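Local coordinates for CEL61B (Hypocrea jecorina, PDB 2VTC), which oxidatively cleaves the glycosidic bonds of cellulose and related polysaccharides as a copper-dependent lytic polysaccharide monooxygenase, at residues 112-120 against 132-141; 181-192 against 226-234. All coordinates share one frame; numbering follows the deposited sequence.

Contact 1. Residues 112-120 against 132-141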
# COMPACT_ATOMS: atom_id res chain seq x y z
N PRO A 112 -11.99 -0.90 2.39
CA PRO A 112 -11.44 0.22 1.62
C PRO A 112 -10.03 -0.04 1.08
O PRO A 112 -9.36 -1.00 1.46
CB PRO A 112 -11.39 1.34 2.65
CG PRO A 112 -11.04 0.62 3.95
CD PRO A 112 -11.83 -0.70 3.84
N ILE A 113 -9.60 0.87 0.21
CA ILE A 113 -8.26 0.84 -0.39
C ILE A 113 -7.66 2.23 -0.24
O ILE A 113 -8.31 3.22 -0.56
CB ILE A 113 -8.34 0.47 -1.90
CG1 ILE A 113 -9.01 -0.91 -2.07
CG2 ILE A 113 -6.95 0.52 -2.55
CD1 ILE A 113 -9.05 -1.42 -3.50
N VAL A 114 -6.42 2.29 0.30
CA VAL A 114 -5.74 3.58 0.50
C VAL A 114 -4.29 3.47 -0.00
O VAL A 114 -3.69 2.38 0.03
CB VAL A 114 -5.75 4.01 2.00
CG1 VAL A 114 -7.18 4.28 2.52
CG2 VAL A 114 -5.06 2.95 2.88
N THR A 115 -3.75 4.60 -0.48
CA THR A 115 -2.34 4.67 -0.92
C THR A 115 -1.69 5.93 -0.35
O THR A 115 -2.28 7.01 -0.33
CB THR A 115 -2.22 4.67 -2.46
OG1 THR A 115 -3.01 3.59 -2.98
CG2 THR A 115 -0.78 4.44 -2.91
N TYR A 116 -0.44 5.75 0.10
CA TYR A 116 0.33 6.85 0.71
C TYR A 116 1.64 7.02 -0.05
O TYR A 116 2.10 6.09 -0.76
CB TYR A 116 0.66 6.54 2.18
CG TYR A 116 -0.53 6.30 3.10
CD1 TYR A 116 -1.06 7.32 3.88
CD2 TYR A 116 -1.12 5.02 3.19
CE1 TYR A 116 -2.17 7.11 4.72
CE2 TYR A 116 -2.21 4.79 4.02
CZ TYR A 116 -2.72 5.83 4.79
OH TYR A 116 -3.79 5.60 5.64
N VAL A 117 2.27 8.18 0.15
CA VAL A 117 3.63 8.43 -0.36
C VAL A 117 4.50 9.06 0.73
O VAL A 117 3.99 9.74 1.61
CB VAL A 117 3.59 9.31 -1.64
CG1 VAL A 117 3.02 10.68 -1.35
CG2 VAL A 117 4.98 9.39 -2.33
N VAL A 118 5.79 8.74 0.70
CA VAL A 118 6.77 9.33 1.61
C VAL A 118 8.04 9.65 0.82
O VAL A 118 8.44 8.90 -0.09
CB VAL A 118 7.14 8.35 2.73
CG1 VAL A 118 7.97 7.24 2.18
CG2 VAL A 118 7.93 9.04 3.79
N GLU A 119 8.70 10.75 1.19
CA GLU A 119 10.00 11.08 0.61
C GLU A 119 11.16 10.42 1.38
O GLU A 119 11.09 10.23 2.60
CB GLU A 119 10.18 12.60 0.53
CG GLU A 119 11.40 13.00 -0.33
CD GLU A 119 11.61 14.52 -0.43
OE1 GLU A 119 10.77 15.30 0.05
OE2 GLU A 119 12.66 14.89 -1.02
N CYS A 120 12.24 10.11 0.66
CA CYS A 120 13.44 9.55 1.27
C CYS A 120 14.53 10.60 1.35
O CYS A 120 14.67 11.40 0.42
CB CYS A 120 13.99 8.39 0.44
SG CYS A 120 12.78 7.02 0.29
N LEU A 132 10.30 7.11 7.83
CA LEU A 132 9.42 7.56 6.74
C LEU A 132 8.14 8.17 7.31
O LEU A 132 7.59 7.69 8.30
CB LEU A 132 9.10 6.42 5.78
CG LEU A 132 10.27 5.89 4.94
CD1 LEU A 132 9.87 4.64 4.18
CD2 LEU A 132 10.79 6.99 3.97
N ARG A 133 7.68 9.25 6.67
CA ARG A 133 6.44 9.95 7.09
C ARG A 133 5.50 9.99 5.91
O ARG A 133 5.85 10.43 4.83
CB ARG A 133 6.73 11.36 7.63
CG ARG A 133 7.77 11.40 8.78
CD ARG A 133 8.03 12.83 9.31
NE ARG A 133 6.78 13.40 9.79
CZ ARG A 133 6.34 13.30 11.05
NH1 ARG A 133 7.11 12.73 11.97
NH2 ARG A 133 5.16 13.79 11.38
N TRP A 134 4.27 9.48 6.10
CA TRP A 134 3.39 9.19 4.99
C TRP A 134 2.29 10.21 4.79
O TRP A 134 1.73 10.72 5.75
CB TRP A 134 2.74 7.82 5.28
CG TRP A 134 3.79 6.77 5.42
CD1 TRP A 134 4.32 6.29 6.59
CD2 TRP A 134 4.45 6.08 4.36
NE1 TRP A 134 5.29 5.35 6.33
CE2 TRP A 134 5.38 5.19 4.97
CE3 TRP A 134 4.38 6.15 2.95
CZ2 TRP A 134 6.22 4.36 4.22
CZ3 TRP A 134 5.22 5.31 2.21
CH2 TRP A 134 6.13 4.43 2.85
N VAL A 135 2.02 10.49 3.52
CA VAL A 135 0.96 11.40 3.11
C VAL A 135 -0.05 10.65 2.25
O VAL A 135 0.32 10.04 1.28
CB VAL A 135 1.58 12.58 2.31
CG1 VAL A 135 0.52 13.50 1.77
CG2 VAL A 135 2.54 13.37 3.22
N LYS A 136 -1.33 10.68 2.64
CA LYS A 136 -2.37 9.97 1.88
C LYS A 136 -2.62 10.64 0.52
O LYS A 136 -2.90 11.83 0.48
CB LYS A 136 -3.67 9.91 2.67
CG LYS A 136 -4.77 9.06 2.00
CD LYS A 136 -6.07 9.11 2.79
CE LYS A 136 -6.13 8.05 3.90
NZ LYS A 136 -7.31 8.25 4.81
N ILE A 137 -2.53 9.87 -0.56
CA ILE A 137 -2.78 10.41 -1.91
C ILE A 137 -3.96 9.74 -2.64
O ILE A 137 -4.34 10.19 -3.73
CB ILE A 137 -1.50 10.37 -2.81
CG1 ILE A 137 -1.00 8.93 -3.02
CG2 ILE A 137 -0.42 11.29 -2.19
CD1 ILE A 137 -0.13 8.73 -4.24
N GLN A 138 -4.51 8.69 -2.04
CA GLN A 138 -5.67 7.99 -2.61
C GLN A 138 -6.45 7.27 -1.50
O GLN A 138 -5.86 6.69 -0.59
CB GLN A 138 -5.20 7.00 -3.69
CG GLN A 138 -6.29 6.10 -4.34
CD GLN A 138 -6.63 4.86 -3.50
OE1 GLN A 138 -5.76 4.24 -2.87
NE2 GLN A 138 -7.92 4.49 -3.51
N GLU A 139 -7.77 7.36 -1.56
CA GLU A 139 -8.62 6.55 -0.68
C GLU A 139 -9.96 6.23 -1.35
O GLU A 139 -10.51 7.06 -2.09
CB GLU A 139 -8.86 7.23 0.68
CG GLU A 139 -9.58 8.58 0.62
CD GLU A 139 -9.86 9.21 1.96
OE1 GLU A 139 -9.49 8.62 3.02
OE2 GLU A 139 -10.48 10.30 1.98
N ALA A 140 -10.46 5.03 -1.10
CA ALA A 140 -11.76 4.62 -1.65
C ALA A 140 -12.40 3.67 -0.66
O ALA A 140 -11.75 2.76 -0.14
CB ALA A 140 -11.60 3.97 -3.02
N GLY A 141 -13.70 3.87 -0.42
CA GLY A 141 -14.42 3.08 0.58
C GLY A 141 -15.59 2.33 -0.01
O GLY A 141 -15.40 1.54 -0.95
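T115 and Q138 pair across two antiparallel strands, 113-119 and 133-140, inside the beta-sandwich of the AA9 monooxygenases. A classic beta bulge interrupts the pairing here: I137 and Q138 both face T115, and T115 O accepts from both amides, more tightly from I137 N (2.9 Å, in the carbonyl plane) than from Q138 N. On this side of the sheet the glutamine chain starts with CG anti to the backbone N (chi1 177°) and bends at chi2 (-82°), which brings its amide back over the neighbouring strand. There Q138 OE1 accepts from T115 OG1 at 2.8 Å, the donor slightly tilted from the carbonyl plane, while Q138 NE2 makes a weak bond to I113 O. The T115 hydroxyl is also bonded to H178 ND1 of strand 172-182. Further along this face, V117 CG1 meets I137 CG2 at 3.6 Å, the two side chains crossing at about a right angle.

V114, Y116, K136 and E139 occupy the other face. K136 CB lies 3.8 Å from Y116 CE1, and the lysine chain crosses the Y116 ring obliquely, turning at chi3 before K136 NZ reaches E139 OE1 from above the carboxylate plane (2.8 Å). K136 NZ also donates to the carbonyl oxygens of P242 and P244, and Y116 OH bonds Y221 OH. Beyond the last bridge, V117 with V135, V118 as modelled comes over a face of the W134 indole, though its rotamer is doubtful; V118 CG1 stands 3.6 Å from the centroid of the W134 six-membered ring, 24° off the normal, in a CH-pi contact.

Contact 2. Residues 181-192 against 226-234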
# COMPACT_ATOMS: atom_id res chain seq x y z
N LEU A 181 -7.42 -2.80 3.17
CA LEU A 181 -7.84 -3.09 4.54
C LEU A 181 -9.06 -4.00 4.46
O LEU A 181 -10.20 -3.51 4.36
CB LEU A 181 -8.19 -1.83 5.31
CG LEU A 181 -6.99 -0.90 5.64
CD1 LEU A 181 -6.73 -0.00 4.44
CD2 LEU A 181 -7.32 -0.07 6.86
N ALA A 182 -8.83 -5.32 4.46
CA ALA A 182 -9.92 -6.31 4.29
C ALA A 182 -10.72 -6.40 5.59
O ALA A 182 -10.19 -6.69 6.69
CB ALA A 182 -9.36 -7.69 3.86
N ALA A 183 -12.03 -6.13 5.45
CA ALA A 183 -12.87 -5.82 6.58
C ALA A 183 -13.93 -6.89 6.93
O ALA A 183 -14.75 -6.65 7.79
CB ALA A 183 -13.57 -4.45 6.37
N HIS A 184 -13.87 -8.06 6.28
CA HIS A 184 -14.84 -9.15 6.59
C HIS A 184 -14.90 -9.51 8.07
O HIS A 184 -15.97 -9.94 8.57
CB HIS A 184 -14.58 -10.38 5.73
CG HIS A 184 -13.14 -10.78 5.64
ND1 HIS A 184 -12.61 -11.82 6.37
CD2 HIS A 184 -12.13 -10.26 4.91
CE1 HIS A 184 -11.32 -11.92 6.09
NE2 HIS A 184 -11.00 -10.98 5.22
N GLY A 185 -13.78 -9.36 8.78
CA GLY A 185 -13.70 -9.62 10.22
C GLY A 185 -13.68 -8.40 11.13
O GLY A 185 -13.44 -8.53 12.34
N ALA A 186 -13.93 -7.22 10.58
CA ALA A 186 -13.76 -5.96 11.30
C ALA A 186 -14.73 -5.69 12.47
O ALA A 186 -14.53 -4.75 13.26
CB ALA A 186 -13.79 -4.79 10.29
N SER A 187 -15.80 -6.48 12.59
CA SER A 187 -16.71 -6.27 13.73
C SER A 187 -16.10 -6.62 15.10
O SER A 187 -16.54 -6.09 16.12
CB SER A 187 -18.07 -6.98 13.53
OG SER A 187 -17.89 -8.38 13.56
N SER A 188 -15.09 -7.50 15.08
CA SER A 188 -14.32 -7.90 16.28
C SER A 188 -13.04 -7.10 16.48
O SER A 188 -12.37 -6.75 15.50
CB SER A 188 -13.90 -9.36 16.18
OG SER A 188 -15.01 -10.24 16.07
N ALA A 189 -12.68 -6.86 17.74
CA ALA A 189 -11.36 -6.33 18.09
C ALA A 189 -10.25 -7.16 17.45
O ALA A 189 -10.28 -8.40 17.46
CB ALA A 189 -11.19 -6.28 19.60
N ASN A 190 -9.28 -6.47 16.85
CA ASN A 190 -8.17 -7.12 16.15
C ASN A 190 -8.57 -7.84 14.86
O ASN A 190 -7.78 -8.59 14.28
CB ASN A 190 -7.39 -8.04 17.12
CG ASN A 190 -5.97 -8.29 16.67
OD1 ASN A 190 -5.52 -9.44 16.53
ND2 ASN A 190 -5.25 -7.21 16.43
N GLY A 191 -9.79 -7.58 14.37
CA GLY A 191 -10.29 -8.30 13.19
C GLY A 191 -9.93 -7.77 11.81
O GLY A 191 -9.83 -8.55 10.86
N MET A 192 -9.75 -6.45 11.70
CA MET A 192 -9.30 -5.81 10.45
C MET A 192 -8.00 -6.44 9.96
O MET A 192 -7.10 -6.72 10.77
CB MET A 192 -9.10 -4.30 10.66
CG MET A 192 -8.72 -3.54 9.40
SD MET A 192 -9.88 -3.67 8.00
CE MET A 192 -10.99 -2.33 8.41
N PRO A 226 -13.12 4.26 14.05
CA PRO A 226 -14.46 3.93 13.53
C PRO A 226 -14.53 3.14 12.21
O PRO A 226 -15.54 2.45 11.97
CB PRO A 226 -15.14 5.31 13.43
CG PRO A 226 -14.02 6.30 13.34
CD PRO A 226 -12.97 5.71 14.25
N GLY A 227 -13.50 3.24 11.35
CA GLY A 227 -13.45 2.50 10.10
C GLY A 227 -12.57 1.26 10.19
O GLY A 227 -12.41 0.53 9.20
N ILE A 228 -12.02 1.04 11.38
CA ILE A 228 -11.20 -0.15 11.66
C ILE A 228 -12.04 -1.22 12.38
O ILE A 228 -11.98 -2.41 12.05
CB ILE A 228 -9.95 0.21 12.54
CG1 ILE A 228 -8.95 1.09 11.77
CG2 ILE A 228 -9.28 -1.07 13.16
CD1 ILE A 228 -8.32 0.46 10.52
N LEU A 229 -12.82 -0.74 13.35
CA LEU A 229 -13.72 -1.59 14.15
C LEU A 229 -15.18 -1.19 13.87
O LEU A 229 -15.64 -0.15 14.34
CB LEU A 229 -13.41 -1.42 15.63
CG LEU A 229 -14.22 -2.24 16.65
CD1 LEU A 229 -13.90 -3.73 16.53
CD2 LEU A 229 -13.98 -1.73 18.06
N PHE A 230 -15.85 -2.00 13.07
CA PHE A 230 -17.20 -1.69 12.58
C PHE A 230 -17.85 -2.93 12.01
O PHE A 230 -17.19 -3.91 11.68
CB PHE A 230 -17.16 -0.55 11.52
CG PHE A 230 -16.73 -1.01 10.16
CD1 PHE A 230 -17.67 -1.20 9.14
CD2 PHE A 230 -15.38 -1.25 9.87
CE1 PHE A 230 -17.29 -1.66 7.89
CE2 PHE A 230 -14.99 -1.67 8.61
CZ PHE A 230 -15.93 -1.88 7.60
N ASN A 231 -19.18 -2.88 11.85
CA ASN A 231 -19.91 -4.03 11.35
C ASN A 231 -20.11 -3.93 9.83
O ASN A 231 -20.83 -3.06 9.36
CB ASN A 231 -21.27 -4.12 12.07
CG ASN A 231 -22.05 -5.37 11.71
OD1 ASN A 231 -21.56 -6.25 10.99
ND2 ASN A 231 -23.29 -5.45 12.20
N PRO A 232 -19.46 -4.82 9.05
CA PRO A 232 -19.64 -4.79 7.59
C PRO A 232 -20.91 -5.49 7.08
O PRO A 232 -21.20 -5.45 5.89
CB PRO A 232 -18.40 -5.52 7.08
CG PRO A 232 -18.14 -6.55 8.17
CD PRO A 232 -18.52 -5.89 9.47
N TYR A 233 -21.65 -6.14 7.97
CA TYR A 233 -22.75 -7.01 7.56
C TYR A 233 -24.11 -6.38 7.87
O TYR A 233 -25.05 -7.06 8.28
CB TYR A 233 -22.61 -8.38 8.24
CG TYR A 233 -21.33 -9.08 7.86
CD1 TYR A 233 -21.01 -9.30 6.52
CD2 TYR A 233 -20.44 -9.53 8.83
CE1 TYR A 233 -19.83 -9.94 6.15
CE2 TYR A 233 -19.25 -10.18 8.47
CZ TYR A 233 -18.96 -10.38 7.12
OH TYR A 233 -17.81 -11.03 6.71
N THR A 234 -24.17 -5.07 7.69
CA THR A 234 -25.40 -4.31 7.83
C THR A 234 -25.33 -3.15 6.84
O THR A 234 -24.24 -2.79 6.39
CB THR A 234 -25.60 -3.81 9.28
OG1 THR A 234 -26.89 -3.20 9.40
CG2 THR A 234 -24.50 -2.80 9.68
O HOH W 1 -11.31 -4.78 13.65
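A186 O receives the amide of F230 at 3.1 Å, the N-H arriving 55° out of the carbonyl plane, and this backbone bond joins 226-234 to the chain of consecutive beta turns in 183-191. The A186 methyl packs 3.7 Å from F230 CE2, and A183 CB lies equally near F230 CZ. M192 takes the ring at its edge: with bends at chi2 and chi3 its chain folds round until M192 CE is near the ring plane, 4.1 Å from F230 CE2. Y239 meets the same phenyl with planes at about 55°. An alanine in place of F230 would probably open a gap beside the A183 and A186 methyls and leave the M192 methyl freer to turn. The loop that follows strand 172-182 packs on the 226-234 loop at one end of the AA9 beta-sandwich, partly buried and close to the metal site: the H184 ring stacks on that of H108, a copper ligand, and H184 probably helps bind O2. The H184 carbonyl oxygen lies 2.8 Å from Y233 OH, a weak bond, while P232 CG rests over the centre of the tyrosine ring. N231 OD1 accepts from Y233 N in an Asx turn. At the other end of the contact, I228 CD1 reaches L181 CD2 at 3.8 Å, and a water bridges the loops, accepting from M192 N and lying 2.9 Å from I228 O.

Contact 1 is buried in the sandwich, whereas contact 2 lies partly exposed at its end, their centres about 20 Å apart. Strand 172-182 connects them: it pairs with 113-119 on the edge away from 132-141, then runs out into the loop of contact 2. The two touch directly, with a probable hydrogen bond from L181 N to P112 O and packing of V114 CG2 on L181 CD1. Regular paired backbone bonds with a bulge hold contact 1, joined by the T115-Q138 side-chain bond and with a salt bridge along strand 133-140; contact 2 has no strand pairing and relies on a single direct backbone bond, water and apolar packing. It also stands nearer the metal.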